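Local coordinates for protein carbohydrate kinase, FGGY (Novosphingobium aromaticivorans, PDB 3H6E) that probably phosphorylates a carbohydrate substrate, acting as an FGGY-type sugar kinase, at residues A[314-328]-A[395-407]. Residues are numbered along the deposited sequence; the frame is centred on the assembly and turned at random.
Sequences RVDIKPDQPALLAAV and GRFAEADVFVRAL
In the C-terminal FGGY domain, whose fold is of the actin-like ATPase type, D316 and V315 of the turn before helix 321-326 settle on the loop that leads from strand 390-394 into helix 401-410, and the two helices meet just beyond. The CA atoms of D316 and A400, the N-cap of the second helix, lie 4.4 Å apart. R396, in the 3-10 turn 396-398, is extended from CG to NE and crosses D316 at about a right angle. Its NH1 meets D316 OD1 at 3.2 Å, a salt bridge whose hydrogen bond is weak and bent (123°), with the carboxylate at the guanidinium edge. The same NH1 donates to a water that also accepts a weak bond from V315 N. R314 comes edge-on over one face of the R396 guanidinium (planes 65° apart), its NH2 offset toward the rim, as is F397 CZ over the opposite face. R314 NE and R396 NH1, 2.9 Å apart, are both donors and not hydrogen-bonded, a like-charge contact probably eased by D316 and by D311, which forms a salt bridge with R314 NH1. An alanine in place of R396 would probably leave the D316 carboxylate without this cation and the water without one of its donors. On the apolar side, V315 CG2 sits 3.8 Å from F397 CE1, at the ring edge. Further along, V402 packs against helix 321-326: its CG2 touches L324 CB at 3.8 Å, while its CG1 meets V328 CG2 tip to tip at 3.7 Å. L325 lays CD2 against D401 CB (3.7 Å). Helix 363-384 continues this apolar layer, its C371 touching both V315 and V402. The axes of segments 321-326 and 401-407 come within 9.7 Å, with 50° between their directions, and 321-326 covers the start of the helix joining parallel strands 390-394 and 415-419, a beta-alpha-beta unit.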
ATOM      1  N   ARG A 314      22.110  -2.584   8.571  1.00 36.65           N
ATOM      2  CA  ARG A 314      21.033  -1.818   7.949  1.00 35.79           C
ATOM      3  C   ARG A 314      21.424  -0.347   7.843  1.00 35.29           C
ATOM      4  O   ARG A 314      21.892   0.250   8.812  1.00 38.00           O
ATOM      5  CB  ARG A 314      19.744  -1.950   8.761  1.00 34.89           C
ATOM      6  CG  ARG A 314      18.822  -3.076   8.327  1.00 36.02           C
ATOM      7  CD  ARG A 314      17.656  -3.202   9.295  1.00 38.19           C
ATOM      8  NE  ARG A 314      16.418  -3.611   8.637  1.00 41.03           N
ATOM      9  CZ  ARG A 314      15.946  -4.854   8.629  1.00 42.45           C
ATOM     10  NH1 ARG A 314      16.613  -5.821   9.244  1.00 42.39           N
ATOM     11  NH2 ARG A 314      14.806  -5.130   8.007  1.00 39.16           N
ATOM     12  N   VAL A 315      21.215   0.240   6.670  1.00 34.74           N
ATOM     13  CA  VAL A 315      21.649   1.608   6.405  1.00 33.86           C
ATOM     14  C   VAL A 315      20.809   2.683   7.103  1.00 35.23           C
ATOM     15  O   VAL A 315      21.086   3.874   6.961  1.00 33.53           O
ATOM     16  CB  VAL A 315      21.653   1.908   4.901  1.00 32.60           C
ATOM     17  CG1 VAL A 315      22.552   0.924   4.167  1.00 32.20           C
ATOM     18  CG2 VAL A 315      20.230   1.871   4.352  1.00 32.11           C
ATOM     19  N   ASP A 316      19.790   2.272   7.854  1.00 35.19           N
ATOM     20  CA  ASP A 316      18.918   3.234   8.526  1.00 36.58           C
ATOM     21  C   ASP A 316      19.207   3.385  10.023  1.00 38.05           C
ATOM     22  O   ASP A 316      18.581   4.205  10.699  1.00 37.55           O
ATOM     23  CB  ASP A 316      17.438   2.895   8.301  1.00 34.33           C
ATOM     24  CG  ASP A 316      17.045   1.548   8.884  1.00 36.31           C
ATOM     25  OD1 ASP A 316      17.850   0.597   8.793  1.00 36.76           O
ATOM     26  OD2 ASP A 316      15.923   1.443   9.426  1.00 34.82           O
ATOM     27  N   ILE A 317      20.152   2.599  10.533  1.00 38.41           N
ATOM     28  CA  ILE A 317      20.556   2.684  11.937  1.00 38.94           C
ATOM     29  C   ILE A 317      21.056   4.083  12.287  1.00 39.21           C
ATOM     30  O   ILE A 317      22.061   4.548  11.747  1.00 39.43           O
ATOM     31  CB  ILE A 317      21.638   1.640  12.277  1.00 41.94           C
ATOM     32  CG1 ILE A 317      21.061   0.225  12.155  1.00 42.49           C
ATOM     33  CG2 ILE A 317      22.189   1.879  13.676  1.00 38.89           C
ATOM     34  CD1 ILE A 317      22.100  -0.879  12.237  1.00 40.56           C
ATOM     35  N   LYS A 318      20.350   4.740  13.202  1.00 39.26           N
ATOM     36  CA  LYS A 318      20.550   6.165  13.476  1.00 41.45           C
ATOM     37  C   LYS A 318      21.987   6.601  13.800  1.00 42.56           C
ATOM     38  O   LYS A 318      22.575   7.380  13.047  1.00 43.06           O
ATOM     39  CB  LYS A 318      19.561   6.651  14.543  1.00 42.53           C
ATOM     40  CG  LYS A 318      18.113   6.568  14.088  1.00 43.01           C
ATOM     41  CD  LYS A 318      17.149   6.535  15.256  1.00 43.30           C
ATOM     42  CE  LYS A 318      15.775   6.073  14.801  1.00 44.08           C
ATOM     43  NZ  LYS A 318      15.862   4.800  14.024  1.00 43.60           N
ATOM     44  N   PRO A 319      22.557   6.111  14.916  1.00 43.85           N
ATOM     45  CA  PRO A 319      23.920   6.530  15.271  1.00 41.57           C
ATOM     46  C   PRO A 319      24.916   6.361  14.127  1.00 41.14           C
ATOM     47  O   PRO A 319      25.984   6.972  14.152  1.00 40.67           O
ATOM     48  CB  PRO A 319      24.279   5.593  16.426  1.00 40.61           C
ATOM     49  CG  PRO A 319      22.975   5.293  17.068  1.00 44.17           C
ATOM     50  CD  PRO A 319      21.975   5.222  15.939  1.00 44.24           C
ATOM     51  N   ASP A 320      24.564   5.552  13.134  1.00 40.28           N
ATOM     52  CA  ASP A 320      25.457   5.288  12.011  1.00 40.34           C
ATOM     53  C   ASP A 320      25.371   6.342  10.908  1.00 40.67           C
ATOM     54  O   ASP A 320      26.256   6.428  10.054  1.00 42.95           O
ATOM     55  CB  ASP A 320      25.174   3.907  11.415  1.00 41.64           C
ATOM     56  CG  ASP A 320      25.619   2.779  12.319  1.00 43.51           C
ATOM     57  OD1 ASP A 320      25.801   3.013  13.533  1.00 46.55           O
ATOM     58  OD2 ASP A 320      25.789   1.651  11.813  1.00 44.93           O
ATOM     59  N   GLN A 321      24.307   7.137  10.921  1.00 38.52           N
ATOM     60  CA  GLN A 321      24.052   8.080   9.831  1.00 39.76           C
ATOM     61  C   GLN A 321      25.229   8.992   9.472  1.00 39.78           C
ATOM     62  O   GLN A 321      25.595   9.090   8.300  1.00 40.16           O
ATOM     63  CB  GLN A 321      22.782   8.896  10.093  1.00 39.66           C
ATOM     64  CG  GLN A 321      21.510   8.061  10.064  1.00 38.11           C
ATOM     65  CD  GLN A 321      21.469   7.103   8.883  1.00 39.18           C
ATOM     66  OE1 GLN A 321      21.223   5.907   9.050  1.00 39.20           O
ATOM     67  NE2 GLN A 321      21.726   7.621   7.684  1.00 34.88           N
ATOM     68  N   PRO A 322      25.826   9.662  10.473  1.00 40.56           N
ATOM     69  CA  PRO A 322      26.926  10.587  10.169  1.00 40.33           C
ATOM     70  C   PRO A 322      28.085   9.894   9.463  1.00 41.83           C
ATOM     71  O   PRO A 322      28.648  10.452   8.521  1.00 41.14           O
ATOM     72  CB  PRO A 322      27.364  11.082  11.550  1.00 38.77           C
ATOM     73  CG  PRO A 322      26.165  10.899  12.417  1.00 41.05           C
ATOM     74  CD  PRO A 322      25.491   9.658  11.909  1.00 42.02           C
ATOM     75  N   ALA A 323      28.431   8.691   9.910  1.00 42.33           N
ATOM     76  CA  ALA A 323      29.527   7.942   9.306  1.00 43.32           C
ATOM     77  C   ALA A 323      29.148   7.446   7.912  1.00 42.94           C
ATOM     78  O   ALA A 323      29.965   7.471   6.987  1.00 42.28           O
ATOM     79  CB  ALA A 323      29.939   6.786  10.198  1.00 41.11           C
ATOM     80  N   LEU A 324      27.907   6.990   7.772  1.00 41.50           N
ATOM     81  CA  LEU A 324      27.353   6.679   6.462  1.00 40.66           C
ATOM     82  C   LEU A 324      27.479   7.915   5.585  1.00 40.84           C
ATOM     83  O   LEU A 324      27.956   7.854   4.451  1.00 38.73           O
ATOM     84  CB  LEU A 324      25.879   6.294   6.596  1.00 38.14           C
ATOM     85  CG  LEU A 324      25.524   4.809   6.659  1.00 39.77           C
ATOM     86  CD1 LEU A 324      26.769   3.953   6.798  1.00 38.37           C
ATOM     87  CD2 LEU A 324      24.568   4.556   7.818  1.00 36.64           C
ATOM     88  N   LEU A 325      27.052   9.041   6.143  1.00 41.22           N
ATOM     89  CA  LEU A 325      27.019  10.304   5.427  1.00 41.59           C
ATOM     90  C   LEU A 325      28.426  10.750   5.044  1.00 42.78           C
ATOM     91  O   LEU A 325      28.695  11.077   3.887  1.00 42.77           O
ATOM     92  CB  LEU A 325      26.349  11.368   6.299  1.00 39.95           C
ATOM     93  CG  LEU A 325      25.495  12.395   5.565  1.00 43.78           C
ATOM     94  CD1 LEU A 325      26.340  13.168   4.559  1.00 44.53           C
ATOM     95  CD2 LEU A 325      24.312  11.712   4.885  1.00 35.53           C
ATOM     96  N   ALA A 326      29.323  10.756   6.024  1.00 41.94           N
ATOM     97  CA  ALA A 326      30.689  11.212   5.807  1.00 44.30           C
ATOM     98  C   ALA A 326      31.435  10.332   4.807  1.00 42.58           C
ATOM     99  O   ALA A 326      32.449  10.744   4.245  1.00 42.66           O
ATOM    100  CB  ALA A 326      31.441  11.275   7.131  1.00 44.55           C
ATOM    101  N   ALA A 327      30.927   9.124   4.590  1.00 41.56           N
ATOM    102  CA  ALA A 327      31.584   8.167   3.704  1.00 42.85           C
ATOM    103  C   ALA A 327      31.161   8.349   2.248  1.00 44.11           C
ATOM    104  O   ALA A 327      31.737   7.744   1.342  1.00 43.26           O
ATOM    105  CB  ALA A 327      31.318   6.737   4.169  1.00 41.29           C
ATOM    106  N   VAL A 328      30.152   9.186   2.030  1.00 45.76           N
ATOM    107  CA  VAL A 328      29.648   9.448   0.683  1.00 47.23           C
ATOM    108  C   VAL A 328      30.676  10.160  -0.205  1.00 47.07           C
ATOM    109  O   VAL A 328      30.883   9.766  -1.353  1.00 46.95           O
ATOM    110  CB  VAL A 328      28.332  10.265   0.704  1.00 45.17           C
ATOM    111  CG1 VAL A 328      27.842  10.522  -0.717  1.00 44.71           C
ATOM    112  CG2 VAL A 328      27.267   9.545   1.523  1.00 41.87           C
ATOM    113  N   GLY A 395       8.311   5.016   5.716  1.00 24.49           N
ATOM    114  CA  GLY A 395       8.912   3.716   5.958  1.00 24.39           C
ATOM    115  C   GLY A 395      10.265   3.858   6.625  1.00 27.03           C
ATOM    116  O   GLY A 395      10.701   4.971   6.917  1.00 29.14           O
ATOM    117  N   ARG A 396      10.942   2.738   6.858  1.00 28.52           N
ATOM    118  CA  ARG A 396      12.192   2.762   7.613  1.00 28.48           C
ATOM    119  C   ARG A 396      13.343   3.480   6.907  1.00 28.91           C
ATOM    120  O   ARG A 396      14.242   4.006   7.561  1.00 32.10           O
ATOM    121  CB  ARG A 396      12.608   1.347   8.042  1.00 29.22           C
ATOM    122  CG  ARG A 396      13.173   0.462   6.944  1.00 30.47           C
ATOM    123  CD  ARG A 396      13.601  -0.884   7.528  1.00 31.64           C
ATOM    124  NE  ARG A 396      14.054  -1.834   6.514  1.00 32.53           N
ATOM    125  CZ  ARG A 396      15.328  -2.050   6.197  1.00 34.01           C
ATOM    126  NH1 ARG A 396      16.296  -1.378   6.805  1.00 34.08           N
ATOM    127  NH2 ARG A 396      15.635  -2.940   5.261  1.00 37.72           N
ATOM    128  N   PHE A 397      13.313   3.518   5.580  1.00 29.18           N
ATOM    129  CA  PHE A 397      14.400   4.132   4.824  1.00 28.43           C
ATOM    130  C   PHE A 397      14.300   5.657   4.790  1.00 30.93           C
ATOM    131  O   PHE A 397      15.063   6.330   4.097  1.00 29.79           O
ATOM    132  CB  PHE A 397      14.488   3.541   3.416  1.00 29.50           C
ATOM    133  CG  PHE A 397      14.980   2.119   3.395  1.00 28.53           C
ATOM    134  CD1 PHE A 397      16.334   1.843   3.300  1.00 28.47           C
ATOM    135  CD2 PHE A 397      14.091   1.059   3.488  1.00 29.16           C
ATOM    136  CE1 PHE A 397      16.791   0.544   3.290  1.00 28.12           C
ATOM    137  CE2 PHE A 397      14.542  -0.243   3.478  1.00 28.97           C
ATOM    138  CZ  PHE A 397      15.895  -0.501   3.379  1.00 30.91           C
ATOM    139  N   ALA A 398      13.351   6.192   5.552  1.00 20.00           N
ATOM    140  CA  ALA A 398      13.279   7.627   5.800  1.00 20.00           C
ATOM    141  C   ALA A 398      14.390   8.078   6.742  1.00 20.00           C
ATOM    142  O   ALA A 398      14.862   9.207   6.662  1.00 32.52           O
ATOM    143  CB  ALA A 398      11.917   7.999   6.365  1.00 20.00           C
ATOM    144  N   GLU A 399      14.785   7.174   7.635  1.00 32.42           N
ATOM    145  CA  GLU A 399      15.894   7.428   8.544  1.00 33.51           C
ATOM    146  C   GLU A 399      17.230   7.186   7.853  1.00 33.40           C
ATOM    147  O   GLU A 399      18.282   7.254   8.487  1.00 36.02           O
ATOM    148  CB  GLU A 399      15.784   6.549   9.792  1.00 33.11           C
ATOM    149  CG  GLU A 399      15.102   7.220  10.977  1.00 37.13           C
ATOM    150  CD  GLU A 399      13.593   7.253  10.851  1.00 41.76           C
ATOM    151  OE1 GLU A 399      13.043   6.408  10.109  1.00 39.02           O
ATOM    152  OE2 GLU A 399      12.959   8.119  11.500  1.00 41.06           O
ATOM    153  N   ALA A 400      17.183   6.908   6.553  1.00 32.89           N
ATOM    154  CA  ALA A 400      18.395   6.652   5.775  1.00 32.24           C
ATOM    155  C   ALA A 400      18.929   7.928   5.121  1.00 32.78           C
ATOM    156  O   ALA A 400      18.668   8.194   3.947  1.00 30.17           O
ATOM    157  CB  ALA A 400      18.142   5.580   4.731  1.00 29.92           C
ATOM    158  N   ASP A 401      19.686   8.704   5.897  1.00 33.47           N
ATOM    159  CA  ASP A 401      20.203  10.003   5.460  1.00 34.16           C
ATOM    160  C   ASP A 401      20.820  10.017   4.061  1.00 30.72           C
ATOM    161  O   ASP A 401      20.595  10.945   3.290  1.00 30.75           O
ATOM    162  CB  ASP A 401      21.206  10.556   6.479  1.00 34.34           C
ATOM    163  CG  ASP A 401      20.564  11.516   7.461  1.00 38.21           C
ATOM    164  OD1 ASP A 401      20.049  12.560   7.011  1.00 41.45           O
ATOM    165  OD2 ASP A 401      20.581  11.235   8.678  1.00 38.14           O
ATOM    166  N   VAL A 402      21.609   9.002   3.738  1.00 30.52           N
ATOM    167  CA  VAL A 402      22.256   8.957   2.435  1.00 31.21           C
ATOM    168  C   VAL A 402      21.220   8.812   1.325  1.00 30.96           C
ATOM    169  O   VAL A 402      21.351   9.417   0.259  1.00 31.13           O
ATOM    170  CB  VAL A 402      23.274   7.808   2.342  1.00 31.67           C
ATOM    171  CG1 VAL A 402      23.993   7.849   1.008  1.00 30.18           C
ATOM    172  CG2 VAL A 402      24.271   7.887   3.502  1.00 35.79           C
ATOM    173  N   PHE A 403      20.187   8.017   1.582  1.00 29.71           N
ATOM    174  CA  PHE A 403      19.133   7.795   0.595  1.00 31.15           C
ATOM    175  C   PHE A 403      18.320   9.058   0.320  1.00 29.26           C
ATOM    176  O   PHE A 403      18.277   9.538  -0.813  1.00 28.53           O
ATOM    177  CB  PHE A 403      18.201   6.660   1.031  1.00 28.05           C
ATOM    178  CG  PHE A 403      16.974   6.525   0.176  1.00 28.49           C
ATOM    179  CD1 PHE A 403      17.073   6.099  -1.138  1.00 28.93           C
ATOM    180  CD2 PHE A 403      15.719   6.829   0.683  1.00 30.51           C
ATOM    181  CE1 PHE A 403      15.942   5.979  -1.931  1.00 29.63           C
ATOM    182  CE2 PHE A 403      14.585   6.709  -0.105  1.00 27.23           C
ATOM    183  CZ  PHE A 403      14.700   6.284  -1.413  1.00 26.35           C
ATOM    184  N   VAL A 404      17.696   9.598   1.352  1.00 20.00           N
ATOM    185  CA  VAL A 404      16.814  10.753   1.234  1.00 20.00           C
ATOM    186  C   VAL A 404      17.558  11.958   0.669  1.00 20.00           C
ATOM    187  O   VAL A 404      17.030  12.647  -0.232  1.00 31.98           O
ATOM    188  CB  VAL A 404      16.199  11.133   2.593  1.00 20.00           C
ATOM    189  CG1 VAL A 404      15.382  12.411   2.469  1.00 20.00           C
ATOM    190  CG2 VAL A 404      15.342   9.995   3.127  1.00 20.00           C
ATOM    191  N   ARG A 405      18.732  12.265   1.187  1.00 30.34           N
ATOM    192  CA  ARG A 405      19.499  13.424   0.733  1.00 31.90           C
ATOM    193  C   ARG A 405      20.004  13.264  -0.703  1.00 32.30           C
ATOM    194  O   ARG A 405      20.106  14.240  -1.444  1.00 34.15           O
ATOM    195  CB  ARG A 405      20.659  13.722   1.686  1.00 32.58           C
ATOM    196  CG  ARG A 405      20.210  14.103   3.088  1.00 35.32           C
ATOM    197  CD  ARG A 405      21.371  14.577   3.943  1.00 34.83           C
ATOM    198  NE  ARG A 405      21.818  15.910   3.556  1.00 38.91           N
ATOM    199  CZ  ARG A 405      22.806  16.567   4.155  1.00 40.69           C
ATOM    200  NH1 ARG A 405      23.454  16.009   5.170  1.00 37.37           N
ATOM    201  NH2 ARG A 405      23.146  17.781   3.740  1.00 40.54           N
ATOM    202  N   ALA A 406      20.320  12.034  -1.091  1.00 31.24           N
ATOM    203  CA  ALA A 406      20.696  11.760  -2.470  1.00 31.23           C
ATOM    204  C   ALA A 406      19.498  12.031  -3.367  1.00 30.73           C
ATOM    205  O   ALA A 406      19.639  12.503  -4.493  1.00 30.08           O
ATOM    206  CB  ALA A 406      21.165  10.322  -2.621  1.00 29.00           C
ATOM    207  N   LEU A 407      18.311  11.730  -2.852  1.00 30.71           N
ATOM    208  CA  LEU A 407      17.082  11.972  -3.592  1.00 31.77           C
ATOM    209  C   LEU A 407      16.868  13.472  -3.773  1.00 28.66           C
ATOM    210  O   LEU A 407      16.545  13.939  -4.864  1.00 27.22           O
ATOM    211  CB  LEU A 407      15.890  11.345  -2.868  1.00 29.24           C
ATOM    212  CG  LEU A 407      14.654  11.140  -3.741  1.00 26.16           C
ATOM    213  CD1 LEU A 407      15.011  10.301  -4.963  1.00 26.21           C
ATOM    214  CD2 LEU A 407      13.518  10.511  -2.946  1.00 25.90           C
TER
HETATM  215  O   HOH W   1      18.906  -1.514   5.069  1.00 29.07           O